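Local coordinates for D-3-phosphoglycerate dehydrogenase-related protein (Vibrio cholerae, PDB 4S1V) that probably catalyses the NAD-dependent oxidoreduction of a D-2-hydroxyacid, as in the phosphoglycerate dehydrogenases it is named after, at residues L17-C22 with A303-V308; L71-Q76 with V309-S314; S75-V80 with E298-A303. All coordinates share one frame; numbering follows the deposited sequence.

Contact 1 of 3, residues L17-C22 with A303-V308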
loop_
_atom_site.group_PDB
_atom_site.type_symbol
_atom_site.label_atom_id
_atom_site.label_comp_id
_atom_site.label_asym_id
_atom_site.label_seq_id
_atom_site.Cartn_x
_atom_site.Cartn_y
_atom_site.Cartn_z
ATOM N N LEU C 17 20.714 -27.404 19.468
ATOM C CA LEU C 17 20.906 -28.519 18.531
ATOM C C LEU C 17 21.348 -29.787 19.261
ATOM O O LEU C 17 21.976 -29.704 20.319
ATOM C CB LEU C 17 21.946 -28.157 17.470
ATOM C CG LEU C 17 21.743 -26.897 16.623
ATOM C CD1 LEU C 17 22.957 -26.664 15.745
ATOM C CD2 LEU C 17 20.476 -26.988 15.782
ATOM N N ASN C 18 21.030 -30.953 18.687
ATOM C CA ASN C 18 21.551 -32.238 19.169
ATOM C C ASN C 18 23.064 -32.229 19.218
ATOM O O ASN C 18 23.673 -32.771 20.142
ATOM C CB ASN C 18 21.109 -33.399 18.269
ATOM C CG ASN C 18 19.620 -33.647 18.317
ATOM O OD1 ASN C 18 18.956 -33.334 19.302
ATOM N ND2 ASN C 18 19.085 -34.206 17.242
ATOM N N ALA C 19 23.664 -31.606 18.209
ATOM C CA ALA C 19 25.112 -31.550 18.089
ATOM C C ALA C 19 25.797 -30.808 19.245
ATOM O O ALA C 19 26.967 -31.053 19.524
ATOM C CB ALA C 19 25.502 -30.943 16.753
ATOM N N PHE C 20 25.066 -29.917 19.918
ATOM C CA PHE C 20 25.628 -29.131 21.019
ATOM C C PHE C 20 26.085 -29.990 22.198
ATOM O O PHE C 20 27.031 -29.626 22.896
ATOM C CB PHE C 20 24.643 -28.060 21.495
ATOM C CG PHE C 20 25.294 -26.911 22.223
ATOM C CD1 PHE C 20 25.935 -25.890 21.519
ATOM C CD2 PHE C 20 25.257 -26.839 23.613
ATOM C CE1 PHE C 20 26.528 -24.828 22.186
ATOM C CE2 PHE C 20 25.849 -25.778 24.288
ATOM C CZ PHE C 20 26.481 -24.770 23.575
ATOM N N GLN C 21 25.428 -31.131 22.410
ATOM C CA GLN C 21 25.817 -32.056 23.485
ATOM C C GLN C 21 27.211 -32.640 23.296
ATOM O O GLN C 21 27.855 -33.028 24.271
ATOM C CB GLN C 21 24.786 -33.175 23.676
ATOM C CG GLN C 21 23.671 -32.817 24.657
ATOM C CD GLN C 21 24.193 -32.417 26.034
ATOM O OE1 GLN C 21 24.970 -33.145 26.661
ATOM N NE2 GLN C 21 23.762 -31.250 26.510
ATOM N N CYS C 22 27.665 -32.683 22.042
ATOM C CA CYS C 22 29.024 -33.098 21.693
ATOM C C CYS C 22 30.103 -32.215 22.328
ATOM O O CYS C 22 31.283 -32.571 22.320
ATOM C CB CYS C 22 29.212 -33.110 20.170
ATOM S SG CYS C 22 28.161 -34.280 19.276
ATOM N N ALA C 303 29.780 -31.919 12.621
ATOM C CA ALA C 303 31.094 -32.073 12.000
ATOM C C ALA C 303 32.101 -31.060 12.555
ATOM O O ALA C 303 33.247 -31.415 12.844
ATOM C CB ALA C 303 30.989 -31.961 10.490
ATOM N N ALA C 304 31.659 -29.813 12.722
ATOM C CA ALA C 304 32.494 -28.772 13.322
ATOM C C ALA C 304 32.879 -29.120 14.761
ATOM O O ALA C 304 34.039 -28.963 15.145
ATOM C CB ALA C 304 31.805 -27.414 13.254
ATOM N N PHE C 305 31.914 -29.604 15.545
ATOM C CA PHE C 305 32.181 -29.982 16.940
ATOM C C PHE C 305 33.011 -31.259 17.043
ATOM O O PHE C 305 33.748 -31.453 18.015
ATOM C CB PHE C 305 30.881 -30.133 17.740
ATOM C CG PHE C 305 30.063 -28.875 17.827
ATOM C CD1 PHE C 305 30.619 -27.629 17.527
ATOM C CD2 PHE C 305 28.734 -28.929 18.238
ATOM C CE1 PHE C 305 29.862 -26.474 17.617
ATOM C CE2 PHE C 305 27.976 -27.772 18.342
ATOM C CZ PHE C 305 28.538 -26.547 18.027
ATOM N N GLU C 306 32.877 -32.124 16.038
ATOM C CA GLU C 306 33.674 -33.345 15.922
ATOM C C GLU C 306 35.148 -32.981 15.753
ATOM O O GLU C 306 36.024 -33.596 16.364
ATOM C CB GLU C 306 33.180 -34.194 14.734
ATOM C CG GLU C 306 34.059 -35.369 14.336
ATOM C CD GLU C 306 33.847 -35.812 12.894
ATOM O OE1 GLU C 306 32.742 -35.617 12.339
ATOM O OE2 GLU C 306 34.801 -36.355 12.299
ATOM N N ASN C 307 35.415 -31.968 14.932
ATOM C CA ASN C 307 36.783 -31.515 14.700
ATOM C C ASN C 307 37.383 -30.815 15.922
ATOM O O ASN C 307 38.581 -30.922 16.180
ATOM C CB ASN C 307 36.849 -30.636 13.455
ATOM C CG ASN C 307 36.740 -31.441 12.172
ATOM O OD1 ASN C 307 37.122 -32.614 12.125
ATOM N ND2 ASN C 307 36.227 -30.812 11.123
ATOM N N VAL C 308 36.535 -30.125 16.676
ATOM C CA VAL C 308 36.934 -29.525 17.941
ATOM C C VAL C 308 37.444 -30.603 18.903
ATOM O O VAL C 308 38.540 -30.470 19.453
ATOM C CB VAL C 308 35.784 -28.702 18.576
ATOM C CG1 VAL C 308 36.107 -28.341 20.018
ATOM C CG2 VAL C 308 35.527 -27.436 17.766
#
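A single phenylalanine of helix 294-312, Phe-305, reaches across to residues 17-22 in an apolar contact between the carboxy-terminal helix and the loop that joins strands 3-6 and 27-30. The two pieces lie 281 residues apart in sequence, yet both belong to the smaller Rossmann-like domain, where the helix lies along the five-stranded parallel sheet. CG of Phe-305 stands anti to its carbonyl carbon (chi1 -61°), which carries the ring out from the helix toward Ala-19 and Phe-20. Its edge meets the backbone: CD2 of Phe-305 lies 3.0 Å from the carbonyl O of Ala-19, near the ring plane. That oxygen also accepts the backbone N of Cys-22 at 3.1 Å. The methyl CB of Ala-19 is 4.1 Å from CD2 of Phe-305, while CE2 of Phe-305 comes obliquely to the Phe-20 ring, 4.2 Å from its CD1. Near the root of the side chain, CB of Cys-22 packs on CB of Phe-305 at 4.2 Å. Ile-6 and Leu-23 also touch the Phe-305 side chain. Two turns earlier on the helix, OE2 of Glu-298 accepts the N-H of Asn-18 and OE1 that of Ala-19. No hydrogen bond joins 17-22 to 303-308, so their attachment rests on dispersion and on the weakly polar approach of an aromatic C-H edge to a carbonyl oxygen.

Contact 2 of 3, residues L71-Q76 with V309-S314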
loop_
_atom_site.group_PDB
_atom_site.type_symbol
_atom_site.label_atom_id
_atom_site.label_comp_id
_atom_site.label_asym_id
_atom_site.label_seq_id
_atom_site.Cartn_x
_atom_site.Cartn_y
_atom_site.Cartn_z
ATOM N N LEU C 71 44.480 -18.248 20.540
ATOM C CA LEU C 71 43.764 -19.034 19.532
ATOM C C LEU C 71 44.630 -20.153 18.953
ATOM O O LEU C 71 45.707 -19.900 18.419
ATOM C CB LEU C 71 43.252 -18.128 18.403
ATOM C CG LEU C 71 42.325 -18.749 17.349
ATOM C CD1 LEU C 71 41.067 -19.338 17.973
ATOM C CD2 LEU C 71 41.972 -17.736 16.267
ATOM N N LYS C 72 44.145 -21.390 19.057
ATOM C CA LYS C 72 44.856 -22.550 18.519
ATOM C C LYS C 72 44.102 -23.158 17.339
ATOM O O LYS C 72 44.713 -23.659 16.395
ATOM C CB LYS C 72 45.087 -23.608 19.610
ATOM C CG LYS C 72 45.830 -23.092 20.842
ATOM C CD LYS C 72 46.290 -24.212 21.776
ATOM C CE LYS C 72 45.153 -24.765 22.635
ATOM N NZ LYS C 72 45.624 -25.778 23.624
ATOM N N LEU C 73 42.774 -23.094 17.391
ATOM C CA LEU C 73 41.954 -23.743 16.378
ATOM C C LEU C 73 40.811 -22.886 15.836
ATOM O O LEU C 73 40.092 -22.227 16.585
ATOM C CB LEU C 73 41.384 -25.055 16.928
ATOM C CG LEU C 73 40.257 -25.727 16.137
ATOM C CD1 LEU C 73 40.810 -26.428 14.902
ATOM C CD2 LEU C 73 39.495 -26.704 17.023
ATOM N N ILE C 74 40.651 -22.921 14.520
ATOM C CA ILE C 74 39.414 -22.492 13.895
ATOM C C ILE C 74 38.729 -23.720 13.290
ATOM O O ILE C 74 39.307 -24.407 12.454
ATOM C CB ILE C 74 39.669 -21.428 12.823
ATOM C CG1 ILE C 74 40.145 -20.128 13.489
ATOM C CG2 ILE C 74 38.412 -21.208 11.989
ATOM C CD1 ILE C 74 40.646 -19.086 12.514
ATOM N N SER C 75 37.505 -24.001 13.728
ATOM C CA SER C 75 36.736 -25.103 13.154
ATOM C C SER C 75 35.625 -24.547 12.278
ATOM O O SER C 75 34.704 -23.898 12.768
ATOM C CB SER C 75 36.168 -26.020 14.242
ATOM O OG SER C 75 35.495 -27.139 13.666
ATOM N N GLN C 76 35.736 -24.804 10.979
ATOM C CA GLN C 76 34.837 -24.252 9.985
ATOM C C GLN C 76 33.632 -25.163 9.793
ATOM O O GLN C 76 33.784 -26.381 9.644
ATOM C CB GLN C 76 35.595 -24.072 8.660
ATOM C CG GLN C 76 34.805 -23.429 7.530
ATOM C CD GLN C 76 34.376 -22.008 7.857
ATOM O OE1 GLN C 76 35.213 -21.136 8.062
ATOM N NE2 GLN C 76 33.067 -21.774 7.908
ATOM N N VAL C 309 36.664 -31.669 19.085
ATOM C CA VAL C 309 37.041 -32.758 20.007
ATOM C C VAL C 309 38.198 -33.630 19.488
ATOM O O VAL C 309 38.940 -34.225 20.281
ATOM C CB VAL C 309 35.828 -33.616 20.458
ATOM C CG1 VAL C 309 34.794 -32.750 21.167
ATOM C CG2 VAL C 309 35.196 -34.359 19.292
ATOM N N LYS C 310 38.350 -33.692 18.164
ATOM C CA LYS C 310 39.533 -34.290 17.545
ATOM C C LYS C 310 40.790 -33.467 17.838
ATOM O O LYS C 310 41.865 -34.028 18.080
ATOM C CB LYS C 310 39.353 -34.440 16.031
ATOM C CG LYS C 310 38.535 -35.650 15.605
ATOM C CD LYS C 310 38.526 -35.799 14.089
ATOM C CE LYS C 310 37.972 -37.154 13.665
ATOM N NZ LYS C 310 37.493 -37.139 12.250
ATOM N N PHE C 311 40.655 -32.141 17.812
ATOM C CA PHE C 311 41.773 -31.249 18.125
ATOM C C PHE C 311 42.133 -31.340 19.606
ATOM O O PHE C 311 43.309 -31.335 19.953
ATOM C CB PHE C 311 41.465 -29.793 17.730
ATOM C CG PHE C 311 42.626 -28.846 17.926
ATOM C CD1 PHE C 311 42.820 -28.197 19.146
ATOM C CD2 PHE C 311 43.523 -28.596 16.891
ATOM C CE1 PHE C 311 43.886 -27.327 19.328
ATOM C CE2 PHE C 311 44.593 -27.729 17.070
ATOM C CZ PHE C 311 44.773 -27.092 18.289
ATOM N N ALA C 312 41.119 -31.423 20.468
ATOM C CA ALA C 312 41.339 -31.539 21.911
ATOM C C ALA C 312 42.298 -32.686 22.262
ATOM O O ALA C 312 43.165 -32.536 23.127
ATOM C CB ALA C 312 40.013 -31.696 22.645
ATOM N N HIS C 313 42.165 -33.781 21.537
ATOM C CA HIS C 313 42.934 -35.005 21.671
ATOM C C HIS C 313 44.071 -35.115 20.685
ATOM O O HIS C 313 44.235 -36.153 20.100
ATOM C CB HIS C 313 42.050 -36.190 21.280
ATOM C CG HIS C 313 40.836 -36.371 22.127
ATOM N ND1 HIS C 313 39.744 -37.093 21.702
ATOM C CD2 HIS C 313 40.538 -35.943 23.374
ATOM C CE1 HIS C 313 38.825 -37.109 22.651
ATOM N NE2 HIS C 313 39.285 -36.419 23.677
ATOM N N SER C 314 44.826 -34.069 20.461
ATOM C CA SER C 314 45.803 -34.043 19.356
ATOM C C SER C 314 47.214 -33.465 19.639
ATOM O O SER C 314 48.176 -33.917 19.015
ATOM C CB SER C 314 45.200 -33.416 18.081
ATOM O OG SER C 314 45.123 -32.000 18.161
#
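Strand 73-76, in the five-stranded parallel sheet, is covered at its beginning by the last turn of helix 294-312, with the Phe-311 ring lying over Leu-73 and touching Lys-72 with its far end. CB of Leu-73 stands almost exactly over the ring centre, 3.9 Å from the centroid and only 2° off the normal, a CH-pi contact made squarely on one face. The two branches of the same leucine spread toward the root of the aromatic side chain: CD2 of Leu-73 touches CB of Phe-311 at 3.7 Å, and CD1 of Leu-73 meets CD2 of Phe-311 at 4.0 Å. CG of Leu-73 is anti to its backbone N (chi1 167°), as is CG of Phe-311 (chi1 -175°), and the two side chains run antiparallel alongside each other. The far end of the ring reaches the preceding residue, where CB of Lys-72 approaches CZ of Phe-311 obliquely at 3.7 Å; the rest of the lysine runs on to a long, weak ion pair with Glu-49.

This is the helix-on-sheet layer of a Rossmann-like alpha/beta domain. Strand 73-76 runs between strands 50-53 and 95-98, and Leu-73 also packs against Val-308, one turn before Phe-311 and on the same helix, as well as on Ala-50 and Leu-97. Met-2 and Thr-95 add further contacts to the phenylalanine.

Behind the ring the helix gives way to the poorly ordered end of the chain. As modelled, OG of Ser-314 donates to the carbonyl O of Phe-311 at 2.6 Å, a detail to be read with caution given the disorder. The same hydroxyl oxygen is placed 3.9 Å above the ring plane toward the rim, on the face opposite Leu-73.

Contact 3 of 3, residues S75-V80 with E298-A303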
loop_
_atom_site.group_PDB
_atom_site.type_symbol
_atom_site.label_atom_id
_atom_site.label_comp_id
_atom_site.label_asym_id
_atom_site.label_seq_id
_atom_site.Cartn_x
_atom_site.Cartn_y
_atom_site.Cartn_z
ATOM N N SER C 75 37.505 -24.001 13.728
ATOM C CA SER C 75 36.736 -25.103 13.154
ATOM C C SER C 75 35.625 -24.547 12.278
ATOM O O SER C 75 34.704 -23.898 12.768
ATOM C CB SER C 75 36.168 -26.020 14.242
ATOM O OG SER C 75 35.495 -27.139 13.666
ATOM N N GLN C 76 35.736 -24.804 10.979
ATOM C CA GLN C 76 34.837 -24.252 9.985
ATOM C C GLN C 76 33.632 -25.163 9.793
ATOM O O GLN C 76 33.784 -26.381 9.644
ATOM C CB GLN C 76 35.595 -24.072 8.660
ATOM C CG GLN C 76 34.805 -23.429 7.530
ATOM C CD GLN C 76 34.376 -22.008 7.857
ATOM O OE1 GLN C 76 35.213 -21.136 8.062
ATOM N NE2 GLN C 76 33.067 -21.774 7.908
ATOM N N THR C 77 32.435 -24.582 9.830
ATOM C CA THR C 77 31.238 -25.281 9.370
ATOM C C THR C 77 31.303 -25.279 7.847
ATOM O O THR C 77 31.506 -24.219 7.231
ATOM C CB THR C 77 29.937 -24.590 9.816
ATOM O OG1 THR C 77 30.005 -23.188 9.516
ATOM C CG2 THR C 77 29.684 -24.809 11.325
ATOM N N GLY C 78 31.159 -26.455 7.244
ATOM C CA GLY C 78 31.318 -26.593 5.803
ATOM C C GLY C 78 32.774 -26.397 5.432
ATOM O O GLY C 78 33.656 -26.513 6.284
ATOM N N LYS C 79 33.027 -26.083 4.166
ATOM C CA LYS C 79 34.389 -25.921 3.676
ATOM C C LYS C 79 34.850 -24.472 3.801
ATOM O O LYS C 79 34.029 -23.562 3.899
ATOM C CB LYS C 79 34.491 -26.385 2.218
ATOM C CG LYS C 79 34.198 -27.862 1.979
ATOM C CD LYS C 79 33.841 -28.103 0.516
ATOM C CE LYS C 79 33.580 -29.574 0.218
ATOM N NZ LYS C 79 34.826 -30.392 0.300
ATOM N N VAL C 80 36.169 -24.271 3.807
ATOM C CA VAL C 80 36.758 -22.927 3.775
ATOM C C VAL C 80 36.431 -22.214 2.450
ATOM O O VAL C 80 36.202 -22.862 1.423
ATOM C CB VAL C 80 38.295 -22.950 4.009
ATOM C CG1 VAL C 80 38.624 -23.508 5.390
ATOM C CG2 VAL C 80 39.016 -23.740 2.924
ATOM N N GLU C 298 22.321 -29.173 12.039
ATOM C CA GLU C 298 22.779 -30.355 12.776
ATOM C C GLU C 298 24.025 -30.943 12.106
ATOM O O GLU C 298 24.992 -31.300 12.793
ATOM C CB GLU C 298 21.685 -31.418 12.947
ATOM C CG GLU C 298 20.556 -31.064 13.911
ATOM C CD GLU C 298 20.940 -31.068 15.389
ATOM O OE1 GLU C 298 22.119 -31.277 15.742
ATOM O OE2 GLU C 298 20.031 -30.854 16.217
ATOM N N ILE C 299 24.005 -31.006 10.771
ATOM C CA ILE C 299 25.137 -31.505 9.985
ATOM C C ILE C 299 26.366 -30.611 10.175
ATOM O O ILE C 299 27.453 -31.098 10.503
ATOM C CB ILE C 299 24.757 -31.637 8.487
ATOM C CG1 ILE C 299 23.777 -32.806 8.285
ATOM C CG2 ILE C 299 25.991 -31.799 7.609
ATOM C CD1 ILE C 299 22.825 -32.616 7.123
ATOM N N TYR C 300 26.188 -29.304 9.981
ATOM C CA TYR C 300 27.283 -28.343 10.120
ATOM C C TYR C 300 27.997 -28.453 11.455
ATOM O O TYR C 300 29.224 -28.527 11.519
ATOM C CB TYR C 300 26.782 -26.906 9.966
ATOM C CG TYR C 300 26.590 -26.461 8.546
ATOM C CD1 TYR C 300 27.528 -26.768 7.556
ATOM C CD2 TYR C 300 25.487 -25.706 8.193
ATOM C CE1 TYR C 300 27.347 -26.348 6.248
ATOM C CE2 TYR C 300 25.300 -25.277 6.889
ATOM C CZ TYR C 300 26.225 -25.600 5.924
ATOM O OH TYR C 300 26.018 -25.157 4.642
ATOM N N PHE C 301 27.209 -28.451 12.519
ATOM C CA PHE C 301 27.770 -28.377 13.842
ATOM C C PHE C 301 28.233 -29.736 14.371
ATOM O O PHE C 301 29.206 -29.789 15.112
ATOM C CB PHE C 301 26.830 -27.607 14.776
ATOM C CG PHE C 301 26.700 -26.150 14.400
ATOM C CD1 PHE C 301 27.670 -25.225 14.790
ATOM C CD2 PHE C 301 25.646 -25.711 13.606
ATOM C CE1 PHE C 301 27.569 -23.888 14.430
ATOM C CE2 PHE C 301 25.539 -24.372 13.239
ATOM C CZ PHE C 301 26.506 -23.461 13.649
ATOM N N GLN C 302 27.596 -30.833 13.953
ATOM C CA GLN C 302 28.097 -32.154 14.352
ATOM C C GLN C 302 29.523 -32.346 13.853
ATOM O O GLN C 302 30.377 -32.822 14.592
ATOM C CB GLN C 302 27.170 -33.305 13.920
ATOM C CG GLN C 302 27.156 -33.628 12.428
ATOM C CD GLN C 302 26.010 -34.550 12.023
ATOM O OE1 GLN C 302 24.935 -34.548 12.639
ATOM N NE2 GLN C 302 26.234 -35.336 10.967
ATOM N N ALA C 303 29.780 -31.919 12.621
ATOM C CA ALA C 303 31.094 -32.073 12.000
ATOM C C ALA C 303 32.101 -31.060 12.555
ATOM O O ALA C 303 33.247 -31.415 12.844
ATOM C CB ALA C 303 30.989 -31.961 10.490
HETATM O O HOH W 1 30.296 -28.767 9.113
#
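A water molecule bridges backbone to backbone between 75-80 and helix 294-312: it donates to the carbonyl O of Tyr-300 at 2.6 Å and accepts the N-H of Gly-78 at 3.1 Å. It lies at the edge of the Tyr-300 ring, in its plane. Beside the bridge, Thr-77 and Tyr-300 cross at about a right angle, CG2 of Thr-77 resting 3.8 Å from CB of Tyr-300. The threonine methyl also sits over one face of Phe-301, 4.1 Å from the ring centroid and 19° off the normal, a CH-pi contact offset toward the rim. Chi1 of Thr-77 (49°) puts CG2 anti to the carbonyl carbon, among the aromatic side chains, and leaves OG1 between the backbone N and the carbonyl carbon, where it is hydrogen-bonded to Leu-53 O and Arg-55 N.

Strand 73-76 ends here, at the carboxy-terminal edge of the parallel sheet of the Rossmann-like domain, against which helix 294-312 packs, and the chain turns off into the loop that follows. Gly-78, with positive phi, passes close to the tyrosine, its N 3.7 Å from CD1 of Tyr-300. The turn is braced from within by the side-chain amide of Gln-76, whose NE2 donates to the carbonyl O of Thr-77 at 3.0 Å, nearly straight at 167°. NE2 of Gln-76 also reaches Arg-55 O, and His-83 holds the amide oxygen. Tyr-297 packs edge-to-face with Phe-301.

All three contacts use helix 294-312, in the order contact 3, contact 1, contact 2 from its beginning to its end. Contacts 2 and 3 share strand 73-76, contact 3 at its exit and contact 2 at its entry, with centres about 13 Å apart. Contact 1 joins the helix to the loop after strand 3-6, its centre about 9 Å from contact 3 and 12 Å from contact 2. Along the chain contact 3 is nested inside contact 1, whereas contacts 1 and 2 cross. Ala-304 O of contact 1 and Ser-75 OG of the shared strand, 2.8 Å apart, probably hydrogen-bond. The helix near the chain's end thus completes the domain that the chain's first residues begin.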